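Aldehyde dehydrogenase (Burkholderia cenocepacia, PDB 4O6R) probably oxidises aldehydes to carboxylic acids with NAD(P)+ as cofactor and here holds adenosine monophosphate. Local coordinates at residues D49-V54 with A221-V226; V150-P155 with K228-G233; V177-S182 with V206-G211; K250-E255 with S462-E467. All coordinates share one frame; numbering follows the deposited sequence.

Contact 1 (D49-V54 with A221-V226); sequences DVDLAV and AEHPGV
His223 swings its CG anti to the backbone N (chi1 -158°), and Val54, with CG1 also anti to its N (chi1 173°), sends that methyl to meet the imidazole. Here helix 47-66 packs against the nucleotide-binding domain, a Rossmann-like alpha/beta fold, beside the end of helix 213-222. The Val54 methyl sits over one face of the His223 ring, off centre toward the rim, as a CH-pi contact: CG1 lies 3.8 Å from the ring centroid and 3.5 Å from His223 CE1. The other Val54 branch, CG2, lies 3.8 Å from Val226 CG2, the two side chains crossing at about a right angle. Asp51 reaches the ring at its edge, with OD1 3.1 Å from His223 CD2 and its carboxylate turned 79° from the ring plane. That carboxylate is anchored mainly by a salt bridge to Arg219 of helix 213-222. His223 opens a type I beta turn that runs to Val226, and its ring ND1 accepts the Gly225 amide N at 3.0 Å. This in-plane bond helps fix the rotation of the imidazole and the face it presents to Val54. The other ring nitrogen, His223 NE2, is 2.8 Å from a water, which also lies in the ring plane and makes a weak hydrogen bond to Asp51 O.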
loop_
_atom_site.group_PDB
_atom_site.type_symbol
_atom_site.label_atom_id
_atom_site.label_comp_id
_atom_site.label_asym_id
_atom_site.label_seq_id
_atom_site.Cartn_x
_atom_site.Cartn_y
_atom_site.Cartn_z
ATOM N N ASP A 49 -16.891 -31.593 20.964
ATOM C CA ASP A 49 -17.632 -30.377 20.639
ATOM C C ASP A 49 -16.813 -29.472 19.743
ATOM O O ASP A 49 -17.326 -28.879 18.803
ATOM C CB ASP A 49 -17.993 -29.619 21.907
ATOM C CG ASP A 49 -18.881 -30.438 22.838
ATOM O OD1 ASP A 49 -20.051 -30.718 22.458
ATOM O OD2 ASP A 49 -18.389 -30.812 23.927
ATOM N N VAL A 50 -15.526 -29.378 20.034
ATOM C CA VAL A 50 -14.625 -28.691 19.123
ATOM C C VAL A 50 -14.698 -29.306 17.723
ATOM O O VAL A 50 -14.750 -28.582 16.723
ATOM C CB VAL A 50 -13.178 -28.693 19.639
ATOM C CG1 VAL A 50 -12.240 -28.142 18.584
ATOM C CG2 VAL A 50 -13.102 -27.873 20.911
ATOM N N ASP A 51 -14.735 -30.630 17.644
ATOM C CA ASP A 51 -14.902 -31.287 16.339
ATOM C C ASP A 51 -16.183 -30.867 15.610
ATOM O O ASP A 51 -16.151 -30.544 14.447
ATOM C CB ASP A 51 -14.834 -32.816 16.470
ATOM C CG ASP A 51 -13.438 -33.313 16.836
ATOM O OD1 ASP A 51 -12.500 -32.508 16.768
ATOM O OD2 ASP A 51 -13.280 -34.499 17.227
ATOM N N LEU A 52 -17.302 -30.833 16.329
ATOM C CA LEU A 52 -18.560 -30.392 15.756
ATOM C C LEU A 52 -18.469 -28.944 15.275
ATOM O O LEU A 52 -18.988 -28.613 14.221
ATOM C CB LEU A 52 -19.705 -30.546 16.767
ATOM C CG LEU A 52 -20.084 -31.987 17.097
ATOM C CD1 LEU A 52 -21.087 -32.008 18.232
ATOM C CD2 LEU A 52 -20.670 -32.708 15.893
ATOM N N ALA A 53 -17.807 -28.092 16.052
ATOM C CA ALA A 53 -17.656 -26.689 15.701
ATOM C C ALA A 53 -16.796 -26.494 14.471
ATOM O O ALA A 53 -17.137 -25.698 13.613
ATOM C CB ALA A 53 -17.089 -25.918 16.883
ATOM N N VAL A 54 -15.670 -27.211 14.399
ATOM C CA VAL A 54 -14.811 -27.126 13.237
ATOM C C VAL A 54 -15.527 -27.705 12.007
ATOM O O VAL A 54 -15.464 -27.128 10.937
ATOM C CB VAL A 54 -13.446 -27.804 13.466
ATOM C CG1 VAL A 54 -12.627 -27.847 12.181
ATOM C CG2 VAL A 54 -12.660 -27.087 14.562
ATOM N N ALA A 221 -6.327 -26.207 19.137
ATOM C CA ALA A 221 -4.943 -25.971 18.686
ATOM C C ALA A 221 -4.396 -27.133 17.859
ATOM O O ALA A 221 -3.619 -26.903 16.937
ATOM C CB ALA A 221 -4.035 -25.685 19.873
ATOM N N GLU A 222 -4.783 -28.373 18.196
ATOM C CA GLU A 222 -4.314 -29.568 17.470
ATOM C C GLU A 222 -5.115 -29.902 16.233
ATOM O O GLU A 222 -4.701 -30.731 15.452
ATOM C CB GLU A 222 -4.357 -30.801 18.366
ATOM C CG GLU A 222 -3.360 -30.748 19.493
ATOM C CD GLU A 222 -3.522 -31.850 20.534
ATOM O OE1 GLU A 222 -4.482 -32.652 20.461
ATOM O OE2 GLU A 222 -2.699 -31.853 21.471
ATOM N N HIS A 223 -6.288 -29.304 16.055
ATOM C CA HIS A 223 -7.238 -29.812 15.063
ATOM C C HIS A 223 -6.675 -29.724 13.632
ATOM O O HIS A 223 -6.201 -28.662 13.222
ATOM C CB HIS A 223 -8.565 -29.061 15.151
ATOM C CG HIS A 223 -9.719 -29.827 14.577
ATOM N ND1 HIS A 223 -9.817 -30.122 13.237
ATOM C CD2 HIS A 223 -10.800 -30.397 15.168
ATOM C CE1 HIS A 223 -10.921 -30.820 13.018
ATOM N NE2 HIS A 223 -11.532 -31.002 14.177
ATOM N N PRO A 224 -6.712 -30.842 12.872
ATOM C CA PRO A 224 -6.156 -30.845 11.508
ATOM C C PRO A 224 -6.939 -30.044 10.482
ATOM O O PRO A 224 -6.408 -29.743 9.428
ATOM C CB PRO A 224 -6.170 -32.342 11.135
ATOM C CG PRO A 224 -7.254 -32.918 11.964
ATOM C CD PRO A 224 -7.133 -32.191 13.281
ATOM N N GLY A 225 -8.217 -29.758 10.755
ATOM C CA GLY A 225 -9.077 -28.897 9.947
ATOM C C GLY A 225 -8.998 -27.381 10.159
ATOM O O GLY A 225 -9.670 -26.609 9.470
ATOM N N VAL A 226 -8.175 -26.959 11.111
ATOM C CA VAL A 226 -7.994 -25.555 11.475
ATOM C C VAL A 226 -6.691 -25.051 10.844
ATOM O O VAL A 226 -5.652 -25.651 11.058
ATOM C CB VAL A 226 -7.917 -25.417 13.005
ATOM C CG1 VAL A 226 -7.504 -24.003 13.415
ATOM C CG2 VAL A 226 -9.281 -25.753 13.588
HETATM O O HOH W 1 -13.604 -32.652 13.315
#

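Contact 2 (V150-P155 with K228-G233); sequences VGQIVP and KIAFTG. With AMP (adenosine monophosphate), chain E.
Gly151 and Ile229 lie directly across from each other where strands 138-153 and 228-232 run parallel, 11° apart, in the central sheet of the nucleotide-binding domain. The middle of the pair is tightly laced: Gly151 N donates to Lys228 O at 2.8 Å, Gly151 O accepts from Ala230 N, and Ile153 N reaches Ala230 O at 2.8 Å in a nearly straight bond. With no side chain at Gly151, Ile229 folds its chain back over the glycine, CG1 anti to the backbone N and chi2 72°, until CD1 rests 3.5 Å from Gly151 O. On that same face Ile153 CD1 meets Ile229 CD1, while Ile153 CG2 lies 3.6 Å from Phe231 CD1, at the edge of the ring.

Toward the carboxyl ends of the strands the pairing slackens. Thr232 N bonds only weakly to Ile153 O at 3.3 Å, and Thr232 O, buried beside Pro155, has no polar partner in the model. AMP lies against this end: its O4' lies in the plane of the Phe231 ring, 3.0 Å from CE1, and its O3' donates to Val154 O at 2.8 Å. Helix 235-245 covers the face of Ile153, Ile229 and Phe231 through Ile241, helix 159-172 packs on Gln152 from the other face, and strand 176-180 continues the sheet beyond 150-153.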
loop_
_atom_site.group_PDB
_atom_site.type_symbol
_atom_site.label_atom_id
_atom_site.label_comp_id
_atom_site.label_asym_id
_atom_site.label_seq_id
_atom_site.Cartn_x
_atom_site.Cartn_y
_atom_site.Cartn_z
ATOM N N VAL A 150 -10.495 -20.750 11.279
ATOM C CA VAL A 150 -9.504 -20.245 12.225
ATOM C C VAL A 150 -9.986 -20.477 13.640
ATOM O O VAL A 150 -11.172 -20.320 13.935
ATOM C CB VAL A 150 -9.129 -18.773 11.980
ATOM C CG1 VAL A 150 -8.526 -18.618 10.573
ATOM C CG2 VAL A 150 -10.305 -17.851 12.146
ATOM N N GLY A 151 -9.047 -20.867 14.493
ATOM C CA GLY A 151 -9.330 -21.144 15.877
ATOM C C GLY A 151 -8.797 -19.997 16.714
ATOM O O GLY A 151 -7.693 -19.496 16.442
ATOM N N GLN A 152 -9.560 -19.598 17.724
ATOM C CA GLN A 152 -9.189 -18.451 18.556
ATOM C C GLN A 152 -9.430 -18.766 20.014
ATOM O O GLN A 152 -10.520 -19.157 20.403
ATOM C CB GLN A 152 -9.962 -17.205 18.117
ATOM C CG GLN A 152 -9.856 -16.943 16.616
ATOM C CD GLN A 152 -10.616 -15.718 16.145
ATOM O OE1 GLN A 152 -11.769 -15.488 16.529
ATOM N NE2 GLN A 152 -9.977 -14.914 15.311
ATOM N N ILE A 153 -8.407 -18.540 20.830
ATOM C CA ILE A 153 -8.453 -18.803 22.266
ATOM C C ILE A 153 -8.167 -17.496 22.977
ATOM O O ILE A 153 -7.135 -16.884 22.743
ATOM C CB ILE A 153 -7.436 -19.895 22.667
ATOM C CG1 ILE A 153 -7.809 -21.222 22.016
ATOM C CG2 ILE A 153 -7.406 -20.072 24.183
ATOM C CD1 ILE A 153 -6.742 -22.277 22.032
ATOM N N VAL A 154 -9.065 -17.153 23.908
ATOM C CA VAL A 154 -9.229 -15.808 24.488
ATOM C C VAL A 154 -9.241 -15.880 26.033
ATOM O O VAL A 154 -9.964 -16.713 26.574
ATOM C CB VAL A 154 -10.619 -15.276 24.031
ATOM C CG1 VAL A 154 -10.882 -13.888 24.547
ATOM C CG2 VAL A 154 -10.759 -15.321 22.514
ATOM N N PRO A 155 -8.467 -15.017 26.757
ATOM C CA PRO A 155 -8.536 -15.067 28.187
ATOM C C PRO A 155 -9.693 -14.235 28.777
ATOM O O PRO A 155 -10.551 -13.735 28.037
ATOM C CB PRO A 155 -7.180 -14.512 28.601
ATOM C CG PRO A 155 -6.852 -13.529 27.570
ATOM C CD PRO A 155 -7.509 -13.992 26.303
ATOM N N LYS A 228 -5.343 -21.857 11.174
ATOM C CA LYS A 228 -4.621 -20.901 12.018
ATOM C C LYS A 228 -5.178 -20.945 13.421
ATOM O O LYS A 228 -6.395 -21.103 13.611
ATOM C CB LYS A 228 -4.733 -19.479 11.463
ATOM C CG LYS A 228 -4.011 -18.427 12.295
ATOM C CD LYS A 228 -4.075 -17.034 11.687
ATOM C CE LYS A 228 -3.601 -16.036 12.731
ATOM N NZ LYS A 228 -3.699 -14.623 12.313
ATOM N N ILE A 229 -4.287 -20.821 14.397
ATOM C CA ILE A 229 -4.690 -20.714 15.773
ATOM C C ILE A 229 -4.137 -19.407 16.318
ATOM O O ILE A 229 -2.961 -19.083 16.069
ATOM C CB ILE A 229 -4.202 -21.909 16.607
ATOM C CG1 ILE A 229 -4.698 -21.853 18.056
ATOM C CG2 ILE A 229 -2.683 -22.028 16.579
ATOM C CD1 ILE A 229 -6.175 -22.144 18.214
ATOM N N ALA A 230 -5.005 -18.666 17.014
ATOM C CA ALA A 230 -4.633 -17.406 17.626
ATOM C C ALA A 230 -4.856 -17.512 19.125
ATOM O O ALA A 230 -5.950 -17.921 19.572
ATOM C CB ALA A 230 -5.434 -16.273 17.034
ATOM N N PHE A 231 -3.820 -17.185 19.898
ATOM C CA PHE A 231 -3.852 -17.366 21.327
ATOM C C PHE A 231 -3.297 -16.151 22.065
ATOM O O PHE A 231 -2.247 -15.571 21.693
ATOM C CB PHE A 231 -3.056 -18.627 21.724
ATOM C CG PHE A 231 -2.867 -18.767 23.214
ATOM C CD1 PHE A 231 -3.845 -19.326 23.990
ATOM C CD2 PHE A 231 -1.710 -18.301 23.830
ATOM C CE1 PHE A 231 -3.687 -19.440 25.367
ATOM C CE2 PHE A 231 -1.535 -18.396 25.200
ATOM C CZ PHE A 231 -2.536 -18.956 25.968
ATOM N N THR A 232 -4.022 -15.770 23.114
ATOM C CA THR A 232 -3.618 -14.706 24.029
ATOM C C THR A 232 -3.634 -15.317 25.397
ATOM O O THR A 232 -4.661 -15.909 25.792
ATOM C CB THR A 232 -4.622 -13.549 23.956
ATOM O OG1 THR A 232 -4.573 -12.978 22.657
ATOM C CG2 THR A 232 -4.367 -12.475 24.988
ATOM N N GLY A 233 -2.532 -15.188 26.130
ATOM C CA GLY A 233 -2.406 -15.812 27.447
ATOM C C GLY A 233 -0.957 -15.924 27.885
ATOM O O GLY A 233 -0.132 -15.109 27.469
HETATM P P AMP E . -3.657 -19.147 30.110
HETATM O O1P AMP E . -2.631 -18.353 29.377
HETATM O O2P AMP E . -3.262 -20.635 30.234
HETATM O O3P AMP E . -4.139 -18.455 31.397
HETATM O "O5'" AMP E . -5.043 -19.190 29.213
HETATM C "C5'" AMP E . -5.657 -18.193 28.352
HETATM C "C4'" AMP E . -6.722 -18.933 27.488
HETATM O "O4'" AMP E . -6.131 -20.147 26.980
HETATM C "C3'" AMP E . -8.007 -19.400 28.186
HETATM O "O3'" AMP E . -9.222 -19.283 27.378
HETATM C "C2'" AMP E . -7.672 -20.855 28.554
HETATM O "O2'" AMP E . -8.790 -21.729 28.830
HETATM C "C1'" AMP E . -6.830 -21.327 27.372
HETATM N N9 AMP E . -5.900 -22.477 27.643
HETATM C C8 AMP E . -5.397 -22.894 28.844
HETATM N N7 AMP E . -4.608 -24.007 28.684
HETATM C C5 AMP E . -4.576 -24.324 27.360
HETATM C C6 AMP E . -3.938 -25.349 26.480
HETATM N N6 AMP E . -3.146 -26.311 26.971
HETATM N N1 AMP E . -4.149 -25.325 25.151
HETATM C C2 AMP E . -4.941 -24.381 24.622
HETATM N N3 AMP E . -5.564 -23.429 25.352
HETATM C C4 AMP E . -5.435 -23.324 26.691
#

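Contact 3 (V177-S182 with V206-G211); sequences VVLKPS and VNIVPG. With AMP (adenosine monophosphate), chain E.
Lys180 and Val209 meet at the carboxyl ends of two parallel strands of a beta-alpha-beta unit, strand 176-180, helix 187-199 and strand 206-208, in the Rossmann-like domain. Lys180 CB lies 3.8 Å from Val209 O, and CG closes on the same oxygen at 3.2 Å. The chain then bends, chi3 being 91°, so that CD passes 3.7 Å from Gly211 O and CE comes 3.2 Å from AMP O2'. At the tip NZ is within bonding distance of five partners, among which its three protons must be shared: Gly211 O at 2.8 Å, nearly in line with the carbonyl, Pro181 O, approached from above its plane, AMP O2' at 3.0 Å, AMP O3' more weakly, and Glu183 in a salt bridge. The ammonium thus meets both ribose hydroxyls. Pro181 rests on Ile208 CG2 and Pro210. At the far end, Asn207, whose OD1 is held by Asp16, puts its backbone N and its ND2 on opposite faces of the Val177 carbonyl, ND2 to O 3.1 Å.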
loop_
_atom_site.group_PDB
_atom_site.type_symbol
_atom_site.label_atom_id
_atom_site.label_comp_id
_atom_site.label_asym_id
_atom_site.label_seq_id
_atom_site.Cartn_x
_atom_site.Cartn_y
_atom_site.Cartn_z
ATOM N N VAL A 177 -14.962 -19.244 11.905
ATOM C CA VAL A 177 -14.375 -19.081 13.228
ATOM C C VAL A 177 -14.864 -20.094 14.244
ATOM O O VAL A 177 -16.045 -20.352 14.335
ATOM C CB VAL A 177 -14.616 -17.652 13.786
ATOM C CG1 VAL A 177 -14.283 -17.555 15.272
ATOM C CG2 VAL A 177 -13.783 -16.665 12.993
ATOM N N VAL A 178 -13.923 -20.667 14.984
ATOM C CA VAL A 178 -14.232 -21.413 16.195
ATOM C C VAL A 178 -13.475 -20.692 17.305
ATOM O O VAL A 178 -12.241 -20.646 17.288
ATOM C CB VAL A 178 -13.785 -22.873 16.110
ATOM C CG1 VAL A 178 -14.097 -23.590 17.401
ATOM C CG2 VAL A 178 -14.468 -23.551 14.906
ATOM N N LEU A 179 -14.235 -20.113 18.228
ATOM C CA LEU A 179 -13.673 -19.324 19.278
ATOM C C LEU A 179 -13.902 -20.015 20.638
ATOM O O LEU A 179 -15.028 -20.382 20.987
ATOM C CB LEU A 179 -14.226 -17.900 19.245
ATOM C CG LEU A 179 -13.559 -16.879 20.197
ATOM C CD1 LEU A 179 -13.493 -15.481 19.584
ATOM C CD2 LEU A 179 -14.312 -16.788 21.484
ATOM N N LYS A 180 -12.829 -20.157 21.397
ATOM C CA LYS A 180 -12.890 -20.687 22.763
ATOM C C LYS A 180 -12.652 -19.555 23.764
ATOM O O LYS A 180 -11.496 -19.194 24.045
ATOM C CB LYS A 180 -11.884 -21.829 23.004
ATOM C CG LYS A 180 -12.176 -22.530 24.368
ATOM C CD LYS A 180 -10.968 -22.952 25.179
ATOM C CE LYS A 180 -10.463 -21.925 26.159
ATOM N NZ LYS A 180 -11.338 -21.650 27.324
ATOM N N PRO A 181 -13.736 -18.968 24.295
ATOM C CA PRO A 181 -13.541 -17.893 25.272
ATOM C C PRO A 181 -13.194 -18.494 26.615
ATOM O O PRO A 181 -13.324 -19.725 26.807
ATOM C CB PRO A 181 -14.912 -17.213 25.311
ATOM C CG PRO A 181 -15.864 -18.345 25.102
ATOM C CD PRO A 181 -15.170 -19.284 24.124
ATOM N N SER A 182 -12.778 -17.660 27.549
ATOM C CA SER A 182 -12.469 -18.156 28.872
ATOM C C SER A 182 -13.704 -18.692 29.531
ATOM O O SER A 182 -14.770 -18.042 29.530
ATOM C CB SER A 182 -11.935 -17.043 29.770
ATOM O OG SER A 182 -11.713 -17.582 31.041
ATOM N N VAL A 206 -19.628 -18.617 12.760
ATOM C CA VAL A 206 -19.032 -18.346 14.079
ATOM C C VAL A 206 -19.544 -19.407 15.041
ATOM O O VAL A 206 -20.771 -19.575 15.199
ATOM C CB VAL A 206 -19.425 -16.960 14.625
ATOM C CG1 VAL A 206 -18.882 -16.735 16.038
ATOM C CG2 VAL A 206 -18.904 -15.889 13.693
ATOM N N ASN A 207 -18.609 -20.109 15.674
ATOM C CA ASN A 207 -18.935 -21.118 16.657
ATOM C C ASN A 207 -18.191 -20.835 17.961
ATOM O O ASN A 207 -16.972 -20.606 17.955
ATOM C CB ASN A 207 -18.595 -22.496 16.130
ATOM C CG ASN A 207 -19.128 -22.716 14.740
ATOM O OD1 ASN A 207 -20.237 -23.201 14.573
ATOM N ND2 ASN A 207 -18.363 -22.316 13.734
ATOM N N ILE A 208 -18.926 -20.823 19.059
ATOM C CA ILE A 208 -18.367 -20.545 20.386
ATOM C C ILE A 208 -18.372 -21.801 21.255
ATOM O O ILE A 208 -19.428 -22.413 21.471
ATOM C CB ILE A 208 -19.153 -19.440 21.116
ATOM C CG1 ILE A 208 -19.400 -18.255 20.183
ATOM C CG2 ILE A 208 -18.419 -18.987 22.369
ATOM C CD1 ILE A 208 -18.152 -17.532 19.737
ATOM N N VAL A 209 -17.200 -22.156 21.781
ATOM C CA VAL A 209 -17.046 -23.400 22.547
ATOM C C VAL A 209 -16.296 -23.169 23.870
ATOM O O VAL A 209 -15.152 -23.557 24.024
ATOM C CB VAL A 209 -16.397 -24.486 21.692
ATOM C CG1 VAL A 209 -17.383 -24.949 20.626
ATOM C CG2 VAL A 209 -15.137 -23.983 21.036
ATOM N N PRO A 210 -16.950 -22.492 24.834
ATOM C CA PRO A 210 -16.348 -22.341 26.144
ATOM C C PRO A 210 -16.104 -23.728 26.759
ATOM O O PRO A 210 -16.950 -24.626 26.639
ATOM C CB PRO A 210 -17.417 -21.616 26.966
ATOM C CG PRO A 210 -18.459 -21.154 26.004
ATOM C CD PRO A 210 -18.372 -22.116 24.839
ATOM N N GLY A 211 -14.975 -23.874 27.421
ATOM C CA GLY A 211 -14.572 -25.132 28.030
ATOM C C GLY A 211 -13.174 -24.939 28.568
ATOM O O GLY A 211 -12.589 -23.865 28.400
HETATM P P AMP E . -3.657 -19.147 30.110
HETATM O O1P AMP E . -2.631 -18.353 29.377
HETATM O O2P AMP E . -3.262 -20.635 30.234
HETATM O O3P AMP E . -4.139 -18.455 31.397
HETATM O "O5'" AMP E . -5.043 -19.190 29.213
HETATM C "C5'" AMP E . -5.657 -18.193 28.352
HETATM C "C4'" AMP E . -6.722 -18.933 27.488
HETATM O "O4'" AMP E . -6.131 -20.147 26.980
HETATM C "C3'" AMP E . -8.007 -19.400 28.186
HETATM O "O3'" AMP E . -9.222 -19.283 27.378
HETATM C "C2'" AMP E . -7.672 -20.855 28.554
HETATM O "O2'" AMP E . -8.790 -21.729 28.830
HETATM C "C1'" AMP E . -6.830 -21.327 27.372
HETATM N N9 AMP E . -5.900 -22.477 27.643
HETATM C C8 AMP E . -5.397 -22.894 28.844
HETATM N N7 AMP E . -4.608 -24.007 28.684
HETATM C C5 AMP E . -4.576 -24.324 27.360
HETATM C C6 AMP E . -3.938 -25.349 26.480
HETATM N N6 AMP E . -3.146 -26.311 26.971
HETATM N N1 AMP E . -4.149 -25.325 25.151
HETATM C C2 AMP E . -4.941 -24.381 24.622
HETATM N N3 AMP E . -5.564 -23.429 25.352
HETATM C C4 AMP E . -5.435 -23.324 26.691
#

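Contact 4 (K250-E255 with S462-E467); sequences KRVQLE and SGYGRE
Leu254 O is held by two hydrogen bonds and a CA-H contact: Tyr464 N donates along a lone pair at 3.0 Å, a water donates at 2.9 Å, and Gly463 CA approaches to 3.3 Å. The same water donates to Gly465 O. In return Leu254 N gives a nearly straight bond to Tyr464 O at 2.9 Å, completing a single antiparallel hydrogen-bonded pair that attaches short strand 463-464 to strand 251-255. Tyr464 CG stands between the backbone N and the carbonyl carbon, a torsion (chi1 46°) that brings the ring under Leu254, whose CG lies over one face and whose CD1 is 3.7 Å from CZ; Val252 O meets the ring edge, 3.3 Å from CE1. Gln253 runs extended past Gly465; its OE1 is hydrogen-bonded to Lys228 NZ, and its NE2 donates at 3.1 Å to a second water that links it to Arg466 O. Between the two segments the hydrogen bonds thus run through backbone and water, while Leu254 and the Tyr464 ring are turned to the subunit interface, where Leu249 of the second subunit packs.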
loop_
_atom_site.group_PDB
_atom_site.type_symbol
_atom_site.label_atom_id
_atom_site.label_comp_id
_atom_site.label_asym_id
_atom_site.label_seq_id
_atom_site.Cartn_x
_atom_site.Cartn_y
_atom_site.Cartn_z
ATOM N N LYS A 250 -0.439 -25.523 11.035
ATOM C CA LYS A 250 -1.301 -24.368 11.018
ATOM C C LYS A 250 -0.512 -23.117 11.378
ATOM O O LYS A 250 0.472 -23.164 12.120
ATOM C CB LYS A 250 -2.467 -24.523 11.977
ATOM C CG LYS A 250 -2.095 -24.824 13.427
ATOM C CD LYS A 250 -3.259 -24.782 14.392
ATOM C CE LYS A 250 -4.407 -25.739 14.076
ATOM N NZ LYS A 250 -4.015 -27.182 14.064
ATOM N N ARG A 251 -0.952 -21.987 10.839
ATOM C CA ARG A 251 -0.359 -20.728 11.205
ATOM C C ARG A 251 -0.692 -20.446 12.673
ATOM O O ARG A 251 -1.664 -20.990 13.210
ATOM C CB ARG A 251 -0.829 -19.627 10.280
ATOM C CG ARG A 251 -0.204 -19.806 8.908
ATOM C CD ARG A 251 -0.954 -19.088 7.816
ATOM N NE ARG A 251 -0.858 -17.655 8.038
ATOM C CZ ARG A 251 -1.251 -16.727 7.167
ATOM N NH1 ARG A 251 -1.749 -17.071 5.996
ATOM N NH2 ARG A 251 -1.106 -15.442 7.466
ATOM N N VAL A 252 0.139 -19.617 13.295
ATOM C CA VAL A 252 0.061 -19.317 14.716
ATOM C C VAL A 252 0.190 -17.800 14.964
ATOM O O VAL A 252 1.023 -17.114 14.354
ATOM C CB VAL A 252 1.178 -20.065 15.481
ATOM C CG1 VAL A 252 1.167 -19.718 16.967
ATOM C CG2 VAL A 252 1.039 -21.569 15.300
ATOM N N GLN A 253 -0.657 -17.286 15.835
ATOM C CA GLN A 253 -0.529 -15.932 16.359
ATOM C C GLN A 253 -0.515 -15.998 17.903
ATOM O O GLN A 253 -1.289 -16.746 18.513
ATOM C CB GLN A 253 -1.694 -15.069 15.841
ATOM C CG GLN A 253 -1.755 -13.662 16.394
ATOM C CD GLN A 253 -2.857 -12.848 15.736
ATOM O OE1 GLN A 253 -3.544 -13.325 14.793
ATOM N NE2 GLN A 253 -3.048 -11.627 16.211
ATOM N N LEU A 254 0.361 -15.210 18.527
ATOM C CA LEU A 254 0.562 -15.311 19.986
ATOM C C LEU A 254 0.686 -13.934 20.581
ATOM O O LEU A 254 1.507 -13.142 20.125
ATOM C CB LEU A 254 1.854 -16.065 20.301
ATOM C CG LEU A 254 2.025 -17.483 19.755
ATOM C CD1 LEU A 254 3.461 -17.986 19.917
ATOM C CD2 LEU A 254 1.044 -18.435 20.413
ATOM N N GLU A 255 -0.138 -13.645 21.575
ATOM C CA GLU A 255 0.047 -12.443 22.411
ATOM C C GLU A 255 0.178 -12.911 23.816
ATOM O O GLU A 255 -0.782 -13.390 24.417
ATOM C CB GLU A 255 -1.107 -11.434 22.360
ATOM C CG GLU A 255 -0.810 -10.158 23.182
ATOM C CD GLU A 255 -1.440 -10.070 24.583
ATOM O OE1 GLU A 255 -0.987 -10.701 25.578
ATOM O OE2 GLU A 255 -2.376 -9.266 24.736
ATOM N N SER A 462 7.052 -11.959 24.011
ATOM C CA SER A 462 5.691 -11.457 24.093
ATOM C C SER A 462 4.834 -11.916 22.900
ATOM O O SER A 462 3.656 -11.642 22.870
ATOM C CB SER A 462 5.648 -9.929 24.264
ATOM O OG SER A 462 6.038 -9.558 25.572
ATOM N N GLY A 463 5.446 -12.582 21.923
ATOM C CA GLY A 463 4.738 -13.220 20.843
ATOM C C GLY A 463 4.977 -12.627 19.485
ATOM O O GLY A 463 5.990 -11.937 19.234
ATOM N N TYR A 464 4.051 -12.928 18.584
ATOM C CA TYR A 464 4.113 -12.482 17.232
ATOM C C TYR A 464 2.728 -12.445 16.610
ATOM O O TYR A 464 1.813 -13.137 17.061
ATOM C CB TYR A 464 5.074 -13.352 16.390
ATOM C CG TYR A 464 4.998 -14.867 16.492
ATOM C CD1 TYR A 464 4.075 -15.590 15.748
ATOM C CD2 TYR A 464 5.933 -15.584 17.234
ATOM C CE1 TYR A 464 4.025 -16.984 15.798
ATOM C CE2 TYR A 464 5.903 -16.974 17.286
ATOM C CZ TYR A 464 4.939 -17.666 16.557
ATOM O OH TYR A 464 4.899 -19.037 16.587
ATOM N N GLY A 465 2.620 -11.655 15.549
ATOM C CA GLY A 465 1.370 -11.353 14.913
ATOM C C GLY A 465 0.856 -10.052 15.504
ATOM O O GLY A 465 1.338 -9.595 16.560
ATOM N N ARG A 466 -0.127 -9.462 14.838
ATOM C CA ARG A 466 -0.726 -8.214 15.294
ATOM C C ARG A 466 -2.253 -8.265 15.234
ATOM O O ARG A 466 -2.831 -8.777 14.252
ATOM C CB ARG A 466 -0.220 -7.051 14.454
ATOM C CG ARG A 466 1.252 -6.747 14.631
ATOM C CD ARG A 466 1.495 -6.093 15.995
ATOM N NE ARG A 466 2.885 -5.753 16.257
ATOM C CZ ARG A 466 3.828 -6.582 16.704
ATOM N NH1 ARG A 466 3.561 -7.847 16.961
ATOM N NH2 ARG A 466 5.060 -6.113 16.938
ATOM N N GLU A 467 -2.876 -7.724 16.275
ATOM C CA GLU A 467 -4.281 -7.370 16.230
ATOM C C GLU A 467 -4.367 -6.014 15.547
ATOM O O GLU A 467 -3.399 -5.281 15.546
ATOM C CB GLU A 467 -4.919 -7.228 17.631
ATOM C CG GLU A 467 -4.395 -8.102 18.773
ATOM C CD GLU A 467 -5.084 -9.417 18.939
ATOM O OE1 GLU A 467 -6.101 -9.658 18.283
ATOM O OE2 GLU A 467 -4.587 -10.221 19.753
HETATM O O HOH W 2 -4.932 -10.324 14.108
HETATM O O HOH W 3 1.565 -10.459 19.160
#

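In the fold
Contacts 2, 3 and 4 share one sheet: contact 2 lies about 9 Å, centre to centre, from contact 3 and from contact 4, which are about 18 Å from each other. Backbone bonds join them, Gln152 O with Lys180 N (2.7 Å) on one flank and Phe231 O with Glu255 N (2.9 Å) on the other. Contacts 2 and 3 both touch AMP, which probably marks the adenosine half of the NAD(P) site; Ser234, Thr237 and Gln218 bind it too. Contact 1 lies against one face of the sheet, with Ala53 and Val54 on Val178; the side chain of Val50 is about 10 Å from AMP, and His223 O meets Lys250 NZ of contact 4 at 2.8 Å.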